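Local coordinates for protein uncharacterized HTH-type transcriptional regulator HI_0893 (Haemophilus influenzae, PDB 3QKX) that probably binds DNA as a dimeric transcriptional regulator of the TetR family, the genes it controls and any ligand it answers to being unknown, at residues A[79-84]-A[135-140]; A[87-92]-A[176-181]; A[129-134]-A[143-148]. One frame throughout, in Å; residues are numbered along the deposited sequence. Where two conformers were deposited one is given.

Contact 1 of 3, residues A[79-84]-A[135-140]; sequences KPFFEQ and QKAGLL. With SO4 (sulfate ion), chain G.
The apolar part of this contact is the work of Phe81, whose ring lies against Leu139 and Ala137. Its CG stands anti to the carbonyl carbon (chi1 -70°), which swings the ring out from the first turn of helix 81-98 toward the end of helix 126-137. Leu139 comes in across it at about a right angle and touches with one branch above all: CD2 is 3.5 Å from Phe81 CD2 and 3.6 Å from Phe81 CB, so this methyl sits in the angle between the ring and its stem. The methyl CB of Ala137 meets the same ring farther from its stem, 3.7 Å from Phe81 CE2. The ring also touches Phe130, Gln133 and Trp183.

In the fold, two helix ends of the C-terminal domain of a TetR-family regulator meet here near the surface. Pro80 is the N-cap residue of helix 81-98. Helix 126-137 stops in a Schellman motif: Gly138 takes positive phi (104°), and the chain turns there to bring Leu139 back against Phe81.

Polar bonds lie beside the apolar patch. Gln84 turns its amide back to the chain just ahead of the helix, with NE2 giving a hydrogen bond of 2.9 Å to Lys79 O; the donor stands above the carbonyl plane, and the N-H points only moderately well at the oxygen (134°). This side-chain bond spans the same first turn as the backbone bond from Gln84 N to Pro80 O. Lys79, extended beyond CG, carries its ammonium away from the apolar patch to a sulfate, probably from the crystallisation liquor. The weak hydrogen bonds of 3.2 Å from Lys79 NZ to sulfate O3 and O2 belong to one of two modelled conformers and are doubtful.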
# COMPACT_ATOMS: atom_id res chain seq x y z
N LYS A 79 14.19 10.48 24.95
CA LYS A 79 14.44 9.06 24.66
C LYS A 79 15.40 8.92 23.48
O LYS A 79 15.56 9.86 22.71
CB LYS A 79 13.13 8.32 24.33
CG LYS A 79 12.20 8.16 25.50
CD LYS A 79 10.84 7.64 25.06
CE LYS A 79 9.84 7.69 26.19
NZ LYS A 79 8.77 6.69 26.00
N PRO A 80 16.02 7.72 23.31
CA PRO A 80 16.86 7.51 22.14
C PRO A 80 16.07 7.52 20.84
O PRO A 80 14.87 7.24 20.82
CB PRO A 80 17.43 6.10 22.36
CG PRO A 80 17.24 5.78 23.74
CD PRO A 80 16.06 6.55 24.22
N PHE A 81 16.77 7.78 19.74
CA PHE A 81 16.12 7.90 18.44
C PHE A 81 15.40 6.62 18.05
O PHE A 81 14.31 6.69 17.46
CB PHE A 81 17.14 8.32 17.36
CG PHE A 81 17.62 9.76 17.51
CD1 PHE A 81 16.75 10.83 17.30
CD2 PHE A 81 18.92 10.04 17.89
CE1 PHE A 81 17.16 12.14 17.44
CE2 PHE A 81 19.34 11.38 18.05
CZ PHE A 81 18.45 12.42 17.82
N PHE A 82 15.98 5.47 18.40
CA PHE A 82 15.31 4.18 18.18
C PHE A 82 13.98 4.10 18.90
O PHE A 82 12.99 3.70 18.33
CB PHE A 82 16.19 3.01 18.64
CG PHE A 82 15.49 1.69 18.58
CD1 PHE A 82 15.02 1.21 17.37
CD2 PHE A 82 15.25 0.95 19.73
CE1 PHE A 82 14.33 -0.03 17.30
CE2 PHE A 82 14.55 -0.29 19.66
CZ PHE A 82 14.11 -0.77 18.45
N GLU A 83 13.96 4.49 20.17
CA GLU A 83 12.71 4.47 20.93
C GLU A 83 11.69 5.48 20.39
O GLU A 83 10.48 5.21 20.45
CB GLU A 83 12.95 4.72 22.43
CG GLU A 83 13.77 3.61 23.12
CD GLU A 83 13.10 2.21 23.08
OE1 GLU A 83 11.86 2.11 22.86
OE2 GLU A 83 13.85 1.20 23.27
N GLN A 84 12.16 6.60 19.85
CA GLN A 84 11.29 7.54 19.18
C GLN A 84 10.70 6.89 17.94
O GLN A 84 9.53 7.04 17.67
CB GLN A 84 12.03 8.83 18.80
CG GLN A 84 12.45 9.67 19.99
CD GLN A 84 13.38 10.82 19.61
OE1 GLN A 84 13.38 11.29 18.46
NE2 GLN A 84 14.16 11.29 20.57
N GLN A 135 19.50 12.52 11.54
CA GLN A 135 20.56 12.71 10.52
C GLN A 135 21.65 13.63 11.04
O GLN A 135 22.81 13.34 10.88
CB GLN A 135 20.01 13.26 9.21
CG GLN A 135 19.38 12.21 8.32
CD GLN A 135 18.65 12.79 7.12
OE1 GLN A 135 18.24 13.97 7.11
NE2 GLN A 135 18.51 11.97 6.07
N LYS A 136 21.23 14.73 11.66
CA LYS A 136 22.11 15.69 12.33
C LYS A 136 22.99 15.02 13.38
O LYS A 136 24.15 15.35 13.50
CB LYS A 136 21.26 16.82 12.97
CG LYS A 136 22.00 17.93 13.71
CD LYS A 136 21.03 19.04 14.18
N ALA A 137 22.43 14.06 14.13
CA ALA A 137 23.19 13.29 15.14
C ALA A 137 24.16 12.24 14.54
O ALA A 137 25.09 11.80 15.20
CB ALA A 137 22.22 12.61 16.09
N GLY A 138 23.89 11.82 13.32
CA GLY A 138 24.75 10.90 12.58
C GLY A 138 24.23 9.48 12.51
O GLY A 138 24.98 8.60 12.17
N LEU A 139 22.94 9.26 12.78
CA LEU A 139 22.39 7.88 12.94
C LEU A 139 21.86 7.23 11.69
O LEU A 139 21.89 5.98 11.60
CB LEU A 139 21.23 7.86 13.93
CG LEU A 139 21.63 7.69 15.37
CD1 LEU A 139 22.29 8.97 15.85
CD2 LEU A 139 20.43 7.35 16.18
N LEU A 140 21.32 8.05 10.77
CA LEU A 140 20.51 7.57 9.67
C LEU A 140 21.20 7.69 8.33
O LEU A 140 22.08 8.52 8.18
CB LEU A 140 19.21 8.37 9.62
CG LEU A 140 18.14 8.14 10.68
CD1 LEU A 140 16.84 8.71 10.16
CD2 LEU A 140 17.98 6.68 11.01
S SO4 G . 7.42 6.98 29.33
O1 SO4 G . 8.36 8.07 29.56
O2 SO4 G . 8.16 5.74 29.02
O3 SO4 G . 6.55 7.33 28.20
O4 SO4 G . 6.62 6.76 30.54

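Contact 2 of 3, residues A[87-92]-A[176-181]; sequences QMWKNI and ESVIER. With SO4 (sulfate ion), chain D; SO4 (sulfate ion), chain F.
Ile179 lies over one face of the Trp89 indole and carries most of this helix contact. Its CG1 makes a CH-pi contact over the face, 3.8 Å from the centroid of the five-membered ring; the closest ring atom is Trp89 CD2, at 3.5 Å from Ile179 CG1. Ile179 CD1 continues past the six-membered ring to Lys90 CG, 4.1 Å away. Val178 comes at about a right angle to the indole, its CG1 3.8 Å from Trp89 CZ2.

With CG anti to the backbone N (chi1 -160°), the indole reaches across to helix 172-184, and its NE1 is hydrogen-bonded to Thr155 OG1. Polar groups flank this apolar centre. A sulfate is held by Ser177 OG and Arg181: Arg181 NH2 donates to its O2 at 2.7 Å and nearly straight (165°).

This is buried helix packing in the all-helical C-terminal domain of a TetR-family protein. The axes of segments 87-92 and 176-181, on helices 81-98 and 172-184, approach to 10.6 Å at 130°. Helix 154-165 packs on Trp89 through Ala156 and Leu159; from the second subunit, Ile147 packs on Val178, and Ala185 O and Gln187 O accept hydrogen bonds from Arg181 NH1.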
# COMPACT_ATOMS: atom_id res chain seq x y z
N GLN A 87 8.26 4.06 19.13
CA GLN A 87 6.98 4.67 19.52
C GLN A 87 6.13 4.99 18.30
O GLN A 87 4.95 4.71 18.28
CB GLN A 87 7.22 5.95 20.30
CG GLN A 87 5.95 6.62 20.89
CD GLN A 87 5.29 5.75 21.92
OE1 GLN A 87 5.86 5.52 22.97
NE2 GLN A 87 4.14 5.20 21.60
N MSE A 88 6.75 5.60 17.29
CA MSE A 88 6.02 5.97 16.08
C MSE A 88 5.49 4.73 15.36
O MSE A 88 4.39 4.74 14.85
CB MSE A 88 6.90 6.81 15.12
CG MSE A 88 7.03 8.25 15.53
SE MSE A 88 7.92 9.32 14.15
CE MSE A 88 9.73 8.58 14.27
N TRP A 89 6.29 3.67 15.32
CA TRP A 89 5.84 2.41 14.71
C TRP A 89 4.60 1.88 15.43
O TRP A 89 3.61 1.56 14.80
CB TRP A 89 6.96 1.36 14.78
CG TRP A 89 6.78 0.25 13.80
CD1 TRP A 89 7.37 0.14 12.60
CD2 TRP A 89 5.96 -0.90 13.96
NE1 TRP A 89 6.96 -1.00 11.96
CE2 TRP A 89 6.07 -1.65 12.77
CE3 TRP A 89 5.10 -1.37 14.97
CZ2 TRP A 89 5.41 -2.83 12.58
CZ3 TRP A 89 4.43 -2.53 14.77
CH2 TRP A 89 4.60 -3.26 13.58
N LYS A 90 4.67 1.83 16.76
CA LYS A 90 3.58 1.31 17.58
C LYS A 90 2.35 2.19 17.49
O LYS A 90 1.20 1.70 17.46
CB LYS A 90 4.02 1.24 19.05
CG LYS A 90 5.11 0.22 19.34
CD LYS A 90 5.79 0.56 20.64
CE LYS A 90 5.20 -0.21 21.83
NZ LYS A 90 5.87 0.16 23.12
N ASN A 91 2.57 3.50 17.45
CA ASN A 91 1.46 4.43 17.27
C ASN A 91 0.68 4.10 16.01
O ASN A 91 -0.53 4.03 16.05
CB ASN A 91 1.93 5.87 17.15
CG ASN A 91 2.48 6.46 18.45
OD1 ASN A 91 2.20 5.97 19.54
ND2 ASN A 91 3.30 7.49 18.32
N ILE A 92 1.38 3.86 14.90
CA ILE A 92 0.72 3.55 13.65
C ILE A 92 0.03 2.20 13.72
O ILE A 92 -1.10 2.07 13.28
CB ILE A 92 1.71 3.53 12.46
CG1 ILE A 92 2.29 4.92 12.21
CG2 ILE A 92 1.02 3.06 11.19
CD1 ILE A 92 3.33 4.96 11.03
N GLU A 176 8.37 -6.74 17.55
CA GLU A 176 9.64 -6.10 17.90
C GLU A 176 10.70 -6.42 16.86
O GLU A 176 11.51 -5.55 16.50
CB GLU A 176 10.13 -6.56 19.28
CG GLU A 176 9.21 -6.21 20.47
CD GLU A 176 9.09 -4.73 20.76
OE1 GLU A 176 9.88 -3.94 20.21
OE2 GLU A 176 8.19 -4.35 21.55
N SER A 177 10.72 -7.67 16.40
CA SER A 177 11.60 -8.04 15.29
C SER A 177 11.39 -7.12 14.10
O SER A 177 12.34 -6.56 13.61
CB SER A 177 11.41 -9.50 14.89
OG SER A 177 12.25 -10.34 15.67
N VAL A 178 10.14 -6.91 13.69
CA VAL A 178 9.85 -6.00 12.57
C VAL A 178 10.22 -4.55 12.88
O VAL A 178 10.77 -3.85 12.02
CB VAL A 178 8.38 -6.05 12.14
CG1 VAL A 178 8.14 -5.06 11.07
CG2 VAL A 178 7.99 -7.44 11.67
N ILE A 179 9.95 -4.09 14.09
CA ILE A 179 10.36 -2.74 14.49
C ILE A 179 11.87 -2.57 14.39
O ILE A 179 12.34 -1.63 13.80
CB ILE A 179 9.95 -2.40 15.92
CG1 ILE A 179 8.46 -2.14 16.01
CG2 ILE A 179 10.66 -1.12 16.39
CD1 ILE A 179 7.90 -2.18 17.47
N GLU A 180 12.60 -3.49 14.96
CA GLU A 180 14.06 -3.43 14.99
C GLU A 180 14.68 -3.61 13.62
O GLU A 180 15.66 -2.96 13.30
CB GLU A 180 14.61 -4.50 15.93
CG GLU A 180 16.12 -4.37 16.20
CD GLU A 180 16.98 -5.15 15.22
OE1 GLU A 180 16.68 -6.35 14.97
OE2 GLU A 180 17.96 -4.58 14.69
N ARG A 181 14.13 -4.51 12.83
CA ARG A 181 14.68 -4.79 11.51
C ARG A 181 14.36 -3.70 10.51
O ARG A 181 15.21 -3.37 9.69
CB ARG A 181 14.19 -6.13 11.02
CG ARG A 181 14.89 -7.25 11.75
CD ARG A 181 14.36 -8.58 11.41
NE ARG A 181 15.15 -9.63 12.02
CZ ARG A 181 16.36 -10.03 11.60
NH1 ARG A 181 16.96 -9.46 10.55
NH2 ARG A 181 16.97 -11.01 12.25
S SO4 D . 15.65 -11.48 15.17
O1 SO4 D . 17.03 -10.99 15.32
O2 SO4 D . 15.56 -12.47 14.09
O3 SO4 D . 14.74 -10.35 14.96
O4 SO4 D . 15.25 -12.16 16.40
S SO4 F . 8.25 -0.53 26.47
O1 SO4 F . 8.03 0.91 26.37
O2 SO4 F . 9.61 -0.88 26.05
O3 SO4 F . 7.27 -1.22 25.62
O4 SO4 F . 8.08 -0.98 27.84

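Contact 3 of 3, residues A[129-134]-A[143-148]; sequences LFCHQA and LSEDIL
Cys131 points from helix 126-137 at the start of helix 145-151 and is met there by Leu148 and Glu145. Its two side-chain atoms divide the work. The sulfur takes the leucine: Cys131 SG is 3.8 Å from Leu148 CD1, a purely apolar touch by one methyl branch. The carbon below it takes the glutamate, with Cys131 CB 3.9 Å from Glu145 CG.

SG stands anti to the carbonyl carbon (chi1 -73°), and this carries the sulfur onward toward Leu148. Glu145 and Leu148, three residues apart, both direct their CB toward Cys131, and the cysteine is received between them. Glu145 CG, placed by chi1, lies against the cysteine, and the bend at chi2 (91°) turns the carboxylate away from it. Leu148 also rests on Trp127 and Gln135, and the NE1 of Trp127 is hydrogen-bonded to the backbone O of Glu145, a polar tie between the same two helices.

The helix that presents these side chains begins at Ser144, its N-cap residue. Ser144 OG gives a 2.7 Å hydrogen bond to Asp146 OD1, on the syn side but tilted out of the carboxylate plane. The other oxygen of Asp146, OD2, forms a salt bridge with Lys164 of the second subunit.

Helices 126-137 and 145-151 are thus two successive helices, joined by the loop after 126-137, that pack at a steep angle in the all-helical TetR C-terminal domain, separate from the DNA-binding motif and beside the subunit interface.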
# COMPACT_ATOMS: atom_id res chain seq x y z
N LEU A 129 10.87 15.87 10.89
CA LEU A 129 11.64 16.44 12.00
C LEU A 129 12.56 15.41 12.61
O LEU A 129 13.72 15.70 12.91
CB LEU A 129 10.72 16.98 13.10
CG LEU A 129 9.88 18.24 12.86
CD1 LEU A 129 9.17 18.66 14.15
CD2 LEU A 129 10.71 19.39 12.32
N PHE A 130 12.03 14.21 12.82
CA PHE A 130 12.80 13.13 13.39
C PHE A 130 14.00 12.79 12.50
O PHE A 130 15.10 12.63 13.00
CB PHE A 130 11.92 11.91 13.59
CG PHE A 130 12.69 10.64 13.85
CD1 PHE A 130 13.11 10.34 15.14
CD2 PHE A 130 12.98 9.74 12.82
CE1 PHE A 130 13.81 9.17 15.41
CE2 PHE A 130 13.67 8.55 13.08
CZ PHE A 130 14.10 8.27 14.38
N CYS A 131 13.76 12.68 11.20
CA CYS A 131 14.82 12.43 10.23
C CYS A 131 15.89 13.48 10.31
O CYS A 131 17.06 13.14 10.27
CB CYS A 131 14.27 12.35 8.80
SG CYS A 131 13.35 10.83 8.50
N HIS A 132 15.51 14.75 10.46
CA HIS A 132 16.47 15.84 10.52
C HIS A 132 17.36 15.73 11.76
O HIS A 132 18.59 15.85 11.65
CB HIS A 132 15.76 17.20 10.47
CG HIS A 132 16.70 18.37 10.36
ND1 HIS A 132 17.66 18.47 9.36
CD2 HIS A 132 16.82 19.51 11.10
CE1 HIS A 132 18.33 19.61 9.51
NE2 HIS A 132 17.84 20.25 10.56
N GLN A 133 16.75 15.48 12.92
CA GLN A 133 17.51 15.37 14.18
C GLN A 133 18.40 14.12 14.20
O GLN A 133 19.57 14.20 14.58
CB GLN A 133 16.56 15.35 15.41
CG GLN A 133 15.85 16.68 15.71
CD GLN A 133 16.82 17.86 15.92
OE1 GLN A 133 16.53 18.99 15.51
NE2 GLN A 133 17.97 17.59 16.54
N ALA A 134 17.84 12.99 13.77
CA ALA A 134 18.59 11.75 13.71
C ALA A 134 19.73 11.82 12.66
O ALA A 134 20.80 11.26 12.88
CB ALA A 134 17.66 10.56 13.44
N LEU A 143 19.48 9.56 2.75
CA LEU A 143 18.46 9.34 1.74
C LEU A 143 17.32 10.28 2.08
O LEU A 143 17.13 10.63 3.25
CB LEU A 143 17.97 7.89 1.81
CG LEU A 143 19.00 6.84 1.41
CD1 LEU A 143 18.60 5.46 1.88
CD2 LEU A 143 19.22 6.88 -0.11
N SER A 144 16.53 10.66 1.08
CA SER A 144 15.45 11.62 1.32
C SER A 144 14.43 11.07 2.31
O SER A 144 14.40 9.89 2.58
CB SER A 144 14.77 12.02 0.00
OG SER A 144 13.98 10.96 -0.47
N GLU A 145 13.61 11.94 2.87
CA GLU A 145 12.73 11.53 3.99
C GLU A 145 11.68 10.52 3.55
O GLU A 145 11.35 9.63 4.32
CB GLU A 145 12.05 12.74 4.64
CG GLU A 145 13.02 13.73 5.32
CD GLU A 145 13.53 14.85 4.40
OE1 GLU A 145 13.42 14.72 3.16
OE2 GLU A 145 14.04 15.87 4.93
N ASP A 146 11.18 10.62 2.32
CA ASP A 146 10.17 9.65 1.85
C ASP A 146 10.76 8.26 1.64
O ASP A 146 10.14 7.30 2.03
CB ASP A 146 9.36 10.12 0.63
CG ASP A 146 10.21 10.57 -0.54
OD1 ASP A 146 11.39 10.19 -0.61
OD2 ASP A 146 9.69 11.32 -1.39
N ILE A 147 11.97 8.18 1.09
CA ILE A 147 12.66 6.91 0.92
C ILE A 147 12.89 6.27 2.27
O ILE A 147 12.57 5.09 2.47
CB ILE A 147 14.01 7.06 0.18
CG1 ILE A 147 13.78 7.33 -1.30
CG2 ILE A 147 14.81 5.83 0.31
CD1 ILE A 147 15.01 7.85 -2.03
N LEU A 148 13.38 7.04 3.22
CA LEU A 148 13.58 6.52 4.56
C LEU A 148 12.28 5.97 5.15
O LEU A 148 12.25 4.87 5.70
CB LEU A 148 14.15 7.61 5.47
CG LEU A 148 15.58 8.07 5.18
CD1 LEU A 148 15.88 9.27 6.07
CD2 LEU A 148 16.58 6.94 5.42

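How the contacts relate
Contacts 2 and 3 are buried, while contact 1 lies at the surface; all three belong to the C-terminal domain. Contacts 1 and 2 share helix 81-98, and contacts 1 and 3 share helix 126-137: contact 1 joins the start of the first to the end of the second, while contacts 2 and 3 use the interior of those helices. Direct packing ties them together: Phe82 meets Ile179, Phe130 lies against Phe81 and Gln84, and Met88 also reaches Phe130. Each contact is apolar across its segments, but the chemistry shifts from a phenylalanine among aliphatic groups, through an indole face, to a small thiol. Contacts 2 and 3 border the second subunit, whereas contact 1 does not touch it.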